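Local coordinates for peptidoglycan-binding domain 1 (Burkholderia, PDB 5NM7), which is a modular phage endolysin that probably binds bacterial peptidoglycan through one domain and cleaves its glycan strands through a lysozyme-like one, at residues F181-F186 with E238-K243; R19-I22 with R27-I30. One frame throughout, in Å; residues are numbered along the deposited sequence.

Contact 1 of 2, residues F181-F186 with E238-K243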
ATOM      1  N   PHE A 181      -0.953   3.250   1.309  1.00 14.48           N
ATOM      2  CA  PHE A 181       0.160   3.579   2.222  1.00 15.08           C
ATOM      3  C   PHE A 181      -0.236   4.224   3.533  1.00 16.24           C
ATOM      4  O   PHE A 181       0.609   4.623   4.314  1.00 17.62           O
ATOM      5  CB  PHE A 181       1.192   4.428   1.462  1.00 15.10           C
ATOM      6  CG  PHE A 181       1.821   3.679   0.358  1.00 14.85           C
ATOM      7  CD1 PHE A 181       2.932   2.866   0.584  1.00 16.40           C
ATOM      8  CD2 PHE A 181       1.268   3.678  -0.889  1.00 16.09           C
ATOM      9  CE1 PHE A 181       3.465   2.117  -0.431  1.00 16.58           C
ATOM     10  CE2 PHE A 181       1.837   2.951  -1.911  1.00 16.32           C
ATOM     11  CZ  PHE A 181       2.919   2.140  -1.675  1.00 16.91           C
ATOM     12  N   GLN A 182      -1.542   4.319   3.791  1.00 14.95           N
ATOM     13  CA  GLN A 182      -2.055   4.771   5.063  1.00 15.50           C
ATOM     14  C   GLN A 182      -1.421   6.091   5.518  1.00 15.25           C
ATOM     15  O   GLN A 182      -0.867   6.190   6.627  1.00 16.56           O
ATOM     16  CB  GLN A 182      -1.966   3.645   6.095  1.00 17.22           C
ATOM     17  CG  GLN A 182      -2.935   2.518   5.787  1.00 17.56           C
ATOM     18  CD  GLN A 182      -4.380   2.939   6.032  1.00 17.99           C
ATOM     19  OE1 GLN A 182      -4.792   3.035   7.182  1.00 18.76           O
ATOM     20  NE2 GLN A 182      -5.111   3.231   4.985  1.00 18.15           N
ATOM     21  N   ILE A 183      -1.477   7.064   4.620  1.00 15.70           N
ATOM     22  CA  ILE A 183      -0.949   8.402   4.913  1.00 16.18           C
ATOM     23  C   ILE A 183      -1.978   9.143   5.753  1.00 17.53           C
ATOM     24  O   ILE A 183      -3.171   9.213   5.379  1.00 16.94           O
ATOM     25  CB  ILE A 183      -0.584   9.139   3.637  1.00 16.69           C
ATOM     26  CG1 ILE A 183       0.428   8.346   2.798  1.00 16.65           C
ATOM     27  CG2 ILE A 183      -0.072  10.543   3.961  1.00 17.06           C
ATOM     28  CD1 ILE A 183       1.740   8.026   3.480  1.00 17.72           C
ATOM     29  N   MET A 184      -1.538   9.690   6.894  1.00 16.82           N
ATOM     30  CA  MET A 184      -2.424  10.476   7.727  1.00 18.21           C
ATOM     31  C   MET A 184      -2.877  11.753   7.043  1.00 17.89           C
ATOM     32  O   MET A 184      -2.087  12.495   6.463  1.00 17.84           O
ATOM     33  CB  MET A 184      -1.781  10.804   9.046  1.00 19.02           C
ATOM     34  CG  MET A 184      -1.551   9.612   9.953  1.00 20.49           C
ATOM     35  SD  MET A 184      -3.060   8.800  10.496  1.00 22.91           S
ATOM     36  CE  MET A 184      -3.983  10.096  11.305  1.00 21.82           C
ATOM     37  N   GLY A 185      -4.172  12.030   7.126  1.00 16.65           N
ATOM     38  CA  GLY A 185      -4.750  13.184   6.518  1.00 16.17           C
ATOM     39  C   GLY A 185      -4.134  14.518   7.003  1.00 16.53           C
ATOM     40  O   GLY A 185      -4.086  15.461   6.228  1.00 16.73           O
ATOM     41  N   PHE A 186      -3.641  14.556   8.238  1.00 17.91           N
ATOM     42  CA  PHE A 186      -3.069  15.803   8.757  1.00 18.83           C
ATOM     43  C   PHE A 186      -1.805  16.260   8.023  1.00 19.94           C
ATOM     44  O   PHE A 186      -1.379  17.436   8.181  1.00 18.62           O
ATOM     45  CB  PHE A 186      -2.844  15.747  10.255  1.00 19.67           C
ATOM     46  CG  PHE A 186      -1.768  14.801  10.721  1.00 19.69           C
ATOM     47  CD1 PHE A 186      -0.415  15.089  10.534  1.00 22.41           C
ATOM     48  CD2 PHE A 186      -2.099  13.645  11.398  1.00 18.96           C
ATOM     49  CE1 PHE A 186       0.563  14.209  10.986  1.00 22.03           C
ATOM     50  CE2 PHE A 186      -1.137  12.767  11.857  1.00 19.31           C
ATOM     51  CZ  PHE A 186       0.198  13.048  11.652  1.00 21.91           C
ATOM     52  N   GLU A 238      12.451   1.996  10.571  1.00 19.00           N
ATOM     53  CA  GLU A 238      12.255   2.630  11.877  1.00 20.90           C
ATOM     54  C   GLU A 238      11.537   3.984  11.748  1.00 19.57           C
ATOM     55  O   GLU A 238      10.616   4.298  12.530  1.00 21.38           O
ATOM     56  CB  GLU A 238      13.613   2.840  12.560  1.00 24.41           C
ATOM     57  CG  GLU A 238      13.490   3.530  13.910  1.00 29.66           C
ATOM     58  CD  GLU A 238      14.808   3.613  14.658  1.00 37.58           C
ATOM     59  OE1 GLU A 238      15.889   3.712  14.009  1.00 40.71           O
ATOM     60  OE2 GLU A 238      14.726   3.616  15.911  1.00 47.18           O
ATOM     61  N   LEU A 239      11.945   4.759  10.738  1.00 19.54           N
ATOM     62  CA  LEU A 239      11.364   6.086  10.524  1.00 19.21           C
ATOM     63  C   LEU A 239       9.931   5.978  10.014  1.00 18.95           C
ATOM     64  O   LEU A 239       9.078   6.783  10.411  1.00 21.62           O
ATOM     65  CB  LEU A 239      12.174   6.901   9.532  1.00 19.67           C
ATOM     66  CG  LEU A 239      13.600   7.239  10.008  1.00 21.14           C
ATOM     67  CD1 LEU A 239      14.384   7.823   8.849  1.00 23.09           C
ATOM     68  CD2 LEU A 239      13.528   8.165  11.213  1.00 22.83           C
ATOM     69  N   TYR A 240       9.692   5.023   9.123  1.00 19.00           N
ATOM     70  CA  TYR A 240       8.402   4.890   8.457  1.00 18.23           C
ATOM     71  C   TYR A 240       7.395   4.094   9.273  1.00 18.98           C
ATOM     72  O   TYR A 240       6.255   4.540   9.455  1.00 19.22           O
ATOM     73  CB  TYR A 240       8.599   4.277   7.082  1.00 19.40           C
ATOM     74  CG  TYR A 240       7.336   4.248   6.297  1.00 17.36           C
ATOM     75  CD1 TYR A 240       6.560   3.089   6.223  1.00 18.87           C
ATOM     76  CD2 TYR A 240       6.879   5.377   5.685  1.00 19.39           C
ATOM     77  CE1 TYR A 240       5.383   3.042   5.495  1.00 19.23           C
ATOM     78  CE2 TYR A 240       5.693   5.352   4.952  1.00 20.13           C
ATOM     79  CZ  TYR A 240       4.961   4.183   4.869  1.00 19.55           C
ATOM     80  OH  TYR A 240       3.784   4.146   4.166  1.00 21.55           O
ATOM     81  N   ASN A 241       7.803   2.911   9.740  1.00 18.86           N
ATOM     82  CA  ASN A 241       6.931   2.004  10.503  1.00 19.87           C
ATOM     83  C   ASN A 241       6.934   2.275  12.003  1.00 23.08           C
ATOM     84  O   ASN A 241       5.969   1.921  12.673  1.00 24.61           O
ATOM     85  CB  ASN A 241       7.277   0.542  10.236  1.00 20.01           C
ATOM     86  CG  ASN A 241       7.037   0.163   8.794  1.00 19.54           C
ATOM     87  OD1 ASN A 241       5.866  -0.027   8.382  1.00 20.70           O
ATOM     88  ND2 ASN A 241       8.069   0.047   8.033  1.00 15.25           N
ATOM     89  N   GLY A 242       7.983   2.913  12.505  1.00 22.02           N
ATOM     90  CA  GLY A 242       8.079   3.271  13.912  1.00 24.53           C
ATOM     91  C   GLY A 242       8.943   2.285  14.684  1.00 26.45           C
ATOM     92  O   GLY A 242       9.547   1.374  14.112  1.00 25.21           O
ATOM     93  N   LYS A 243       8.962   2.469  15.999  1.00 32.95           N
ATOM     94  CA  LYS A 243       9.923   1.788  16.873  1.00 38.42           C
ATOM     95  C   LYS A 243       9.791   0.257  16.868  1.00 36.55           C
ATOM     96  O   LYS A 243      10.777  -0.433  17.065  1.00 38.06           O
ATOM     97  CB  LYS A 243       9.801   2.352  18.296  1.00 44.79           C
ATOM     98  CG  LYS A 243      10.976   2.046  19.218  1.00 57.56           C
ATOM     99  CD  LYS A 243      12.253   2.815  18.849  1.00 63.47           C
ATOM    100  CE  LYS A 243      13.504   2.128  19.400  1.00 68.69           C
ATOM    101  NZ  LYS A 243      13.868   0.892  18.639  1.00 68.75           N
TER
HETATM  102  O   HOH W   1       2.411   1.934   4.490  1.00 21.26           O

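Contact 2 of 2, residues R19-I22 with R27-I30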
ATOM      1  N   ARG A  19      -1.244 -23.522 -15.434  1.00 24.74           N
ATOM      2  CA  ARG A  19      -2.113 -23.679 -16.629  1.00 26.47           C
ATOM      3  C   ARG A  19      -2.675 -22.357 -17.132  1.00 26.15           C
ATOM      4  O   ARG A  19      -2.679 -22.116 -18.350  1.00 26.43           O
ATOM      5  CB  ARG A  19      -3.241 -24.669 -16.352  1.00 26.98           C
ATOM      6  CG  ARG A  19      -2.708 -26.083 -16.231  1.00 29.45           C
ATOM      7  CD  ARG A  19      -3.775 -27.160 -16.294  1.00 30.77           C
ATOM      8  NE  ARG A  19      -3.089 -28.440 -16.508  1.00 33.46           N
ATOM      9  CZ  ARG A  19      -2.800 -29.339 -15.564  1.00 37.13           C
ATOM     10  NH1 ARG A  19      -3.178 -29.165 -14.296  1.00 38.57           N
ATOM     11  NH2 ARG A  19      -2.130 -30.444 -15.900  1.00 36.63           N
ATOM     12  N   GLN A  20      -3.114 -21.491 -16.211  1.00 23.86           N
ATOM     13  CA  GLN A  20      -3.652 -20.171 -16.571  1.00 26.48           C
ATOM     14  C   GLN A  20      -2.561 -19.292 -17.196  1.00 26.73           C
ATOM     15  O   GLN A  20      -2.801 -18.627 -18.203  1.00 26.30           O
ATOM     16  CB  GLN A  20      -4.283 -19.489 -15.364  1.00 26.46           C
ATOM     17  CG  GLN A  20      -5.524 -20.120 -14.762  1.00 27.98           C
ATOM     18  CD  GLN A  20      -6.681 -20.095 -15.746  1.00 31.76           C
ATOM     19  OE1 GLN A  20      -7.466 -19.126 -15.780  1.00 39.83           O
ATOM     20  NE2 GLN A  20      -6.757 -21.076 -16.574  1.00 28.84           N
ATOM     21  N   LEU A  21      -1.361 -19.327 -16.625  1.00 24.40           N
ATOM     22  CA  LEU A  21      -0.235 -18.599 -17.206  1.00 24.36           C
ATOM     23  C   LEU A  21       0.099 -19.098 -18.606  1.00 25.82           C
ATOM     24  O   LEU A  21       0.397 -18.299 -19.496  1.00 26.79           O
ATOM     25  CB  LEU A  21       0.994 -18.676 -16.304  1.00 22.58           C
ATOM     26  CG  LEU A  21       0.810 -17.985 -14.935  1.00 22.52           C
ATOM     27  CD1 LEU A  21       1.878 -18.440 -13.965  1.00 23.01           C
ATOM     28  CD2 LEU A  21       0.853 -16.462 -15.099  1.00 24.19           C
ATOM     29  N   ILE A  22       0.055 -20.411 -18.800  1.00 27.59           N
ATOM     30  CA  ILE A  22       0.286 -21.008 -20.141  1.00 27.69           C
ATOM     31  C   ILE A  22      -0.813 -20.582 -21.123  1.00 26.95           C
ATOM     32  O   ILE A  22      -0.498 -20.233 -22.252  1.00 28.41           O
ATOM     33  CB  ILE A  22       0.437 -22.549 -20.075  1.00 28.24           C
ATOM     34  CG1 ILE A  22       1.709 -22.947 -19.315  1.00 25.76           C
ATOM     35  CG2 ILE A  22       0.549 -23.159 -21.473  1.00 29.32           C
ATOM     36  CD1 ILE A  22       1.661 -24.312 -18.686  1.00 28.26           C
ATOM     37  N   ARG A  27       5.500 -20.254 -21.063  1.00 33.46           N
ATOM     38  CA  ARG A  27       6.064 -21.588 -21.238  1.00 37.52           C
ATOM     39  C   ARG A  27       6.550 -22.087 -19.887  1.00 36.06           C
ATOM     40  O   ARG A  27       7.556 -21.596 -19.356  1.00 36.16           O
ATOM     41  CB  ARG A  27       7.203 -21.535 -22.258  1.00 41.24           C
ATOM     42  CG  ARG A  27       6.739 -21.171 -23.670  1.00 45.63           C
ATOM     43  CD  ARG A  27       7.892 -20.699 -24.567  1.00 51.20           C
ATOM     44  NE  ARG A  27       9.174 -21.429 -24.385  1.00 57.73           N
ATOM     45  CZ  ARG A  27      10.389 -20.862 -24.344  1.00 59.00           C
ATOM     46  NH1 ARG A  27      11.460 -21.643 -24.180  1.00 60.22           N
ATOM     47  NH2 ARG A  27      10.557 -19.539 -24.439  1.00 57.27           N
ATOM     48  N   LEU A  28       5.843 -23.080 -19.339  1.00 33.40           N
ATOM     49  CA  LEU A  28       6.125 -23.629 -18.008  1.00 33.36           C
ATOM     50  C   LEU A  28       5.853 -25.103 -17.920  1.00 33.48           C
ATOM     51  O   LEU A  28       4.907 -25.585 -18.532  1.00 31.54           O
ATOM     52  CB  LEU A  28       5.170 -23.012 -16.972  1.00 32.46           C
ATOM     53  CG  LEU A  28       5.367 -21.555 -16.586  1.00 31.71           C
ATOM     54  CD1 LEU A  28       4.196 -21.094 -15.729  1.00 30.75           C
ATOM     55  CD2 LEU A  28       6.686 -21.390 -15.839  1.00 31.93           C
ATOM     56  N   ASP A  29       6.643 -25.782 -17.094  1.00 34.40           N
ATOM     57  CA  ASP A  29       6.370 -27.161 -16.692  1.00 39.07           C
ATOM     58  C   ASP A  29       5.216 -27.067 -15.681  1.00 35.80           C
ATOM     59  O   ASP A  29       5.269 -26.286 -14.730  1.00 34.71           O
ATOM     60  CB  ASP A  29       7.629 -27.815 -16.051  1.00 46.58           C
ATOM     61  CG  ASP A  29       7.759 -29.311 -16.356  1.00 55.91           C
ATOM     62  OD1 ASP A  29       8.881 -29.855 -16.192  1.00 65.51           O
ATOM     63  OD2 ASP A  29       6.756 -29.954 -16.751  1.00 60.70           O
ATOM     64  N   ILE A  30       4.168 -27.854 -15.890  1.00 31.20           N
ATOM     65  CA  ILE A  30       3.052 -27.887 -14.956  1.00 29.17           C
ATOM     66  C   ILE A  30       3.365 -28.939 -13.886  1.00 31.02           C
ATOM     67  O   ILE A  30       2.970 -30.112 -13.988  1.00 27.40           O
ATOM     68  CB  ILE A  30       1.728 -28.220 -15.664  1.00 28.59           C
ATOM     69  CG1 ILE A  30       1.457 -27.234 -16.807  1.00 31.11           C
ATOM     70  CG2 ILE A  30       0.572 -28.184 -14.676  1.00 27.94           C
ATOM     71  CD1 ILE A  30       0.398 -27.710 -17.780  1.00 32.86           C
TER

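Contact 1 of 2, residues F181-F186 with E238-K243
The backbones of Phe181 and Tyr240 stay well apart, 10.4 Å between their CA atoms, so the last turn of helix 233-241 reaches the chain around strand 183-184 by one long side chain. Tyr240 spans the gap. Its CG stands anti to the backbone N (chi1 -174°), and the phenol ends with OH 3.2 Å from Phe181 O. The same hydroxyl lies at the edge of the Phe181 ring, close to the ring plane, with Tyr240 OH 3.9 Å from Phe181 CD1; the two side chains cross at roughly a right angle. Ile183 adds a looser touch, its CD1 4.4 Å from Tyr240 OH.

A water joins the two polar atoms. It donates to Phe181 O at 3.2 Å and sits 2.6 Å from Tyr240 OH, at the edge of the tyrosine ring and in its plane. Further partners come from helix 207-219, where Phe214 meets the Phe181 ring and Phe217 touches both Ile183 and Tyr240. Within Tyr240's own helix, Phe236 lies nearly parallel to the tyrosine ring. Gln182 and Ile183 stand together opposite Trp178 as a G1 beta bulge in the antiparallel hairpin of strands 176-178 and 183-184. Gly242 is the first residue past the helix to leave helical backbone angles, with phi 100°, and its N donates a weak hydrogen bond to Glu238 O at 3.0 Å.

Both segments belong to the N-acetylmuramidase region, and the contact links its small sheet to a helix from the later part of the chain. Only about 90 Å² is buried between them. The chemistry is that of a phenol set among hydrophobic side chains, its hydroxyl beside a main-chain carbonyl and the water supplying a polar bridge between the two.

Contact 2 of 2, residues R19-I22 with R27-I30
This is a local hydrophobic contact at the protein surface, where the end of helix 12-23 is covered by the loop that follows it. The chain turns back after the helix and brings Leu28 and Ile30 over Leu21, Ile22 and Arg19, burying about 300 Å² without a hydrogen bond between the segments. Ile22 is at the middle. With CG1 anti to its carbonyl carbon (chi1 -66°) and an extended chi2 of 155°, its CD1 is carried to the loop, against Leu28 and Ile30. That methyl meets Ile30 CG1 at 3.5 Å, tighter than usual for two carbons, and lies at the same 3.5 Å from Leu28 O. Ile22 CD1 also touches Ile30 CD1 at 3.7 Å and, less closely, Leu28 CB at 4.1 Å.

Both segments fall within the putative peptidoglycan-binding domain, a small helical module, and Leu28 lies between its helices 12-23 and 36-48. Leu28 CD1 rests against Leu21 CD1 at 3.9 Å, the side chains meeting at an oblique angle, and Leu28 touches Ala37 and Ala41 on the second helix. Leu21 also packs on Val42 and Phe45 of helix 36-48 and extends the packing to a third helix through Leu65 of 59-67. A bound glycine lies about 5 Å from the Leu28 side chain, in a pocket that includes Gln18 and Ala37.

Toward the outside, Arg19 runs extended from CG to NE and crosses Ile30 at about a right angle. The methyl CG2 of Ile30 sits over the centre of one guanidinium face, 3.7 Å from Arg19 CZ, while Ile30 CD1 approaches Arg19 CG at 3.8 Å.

How the contacts relate
From the N terminus the chain first makes contact 2, a short loop in which residues 27-30 return to the end of helix 12-23 they have just left, before helix 36-48 begins. That loop is complete long before contact 1 opens, so the two follow in series and neither nest nor cross. Contact 1 closes a much longer excursion: 51 residues, mostly helical, separate 181-186 from 238-243, bringing helix 233-241 back to strand 183-184. Contact 2 works inside the putative peptidoglycan-binding domain and contact 1 inside the N-acetylmuramidase region. Their centres lie 40 Å apart, on opposite sides of the chain's centre, with about 23 Å between nearest atoms.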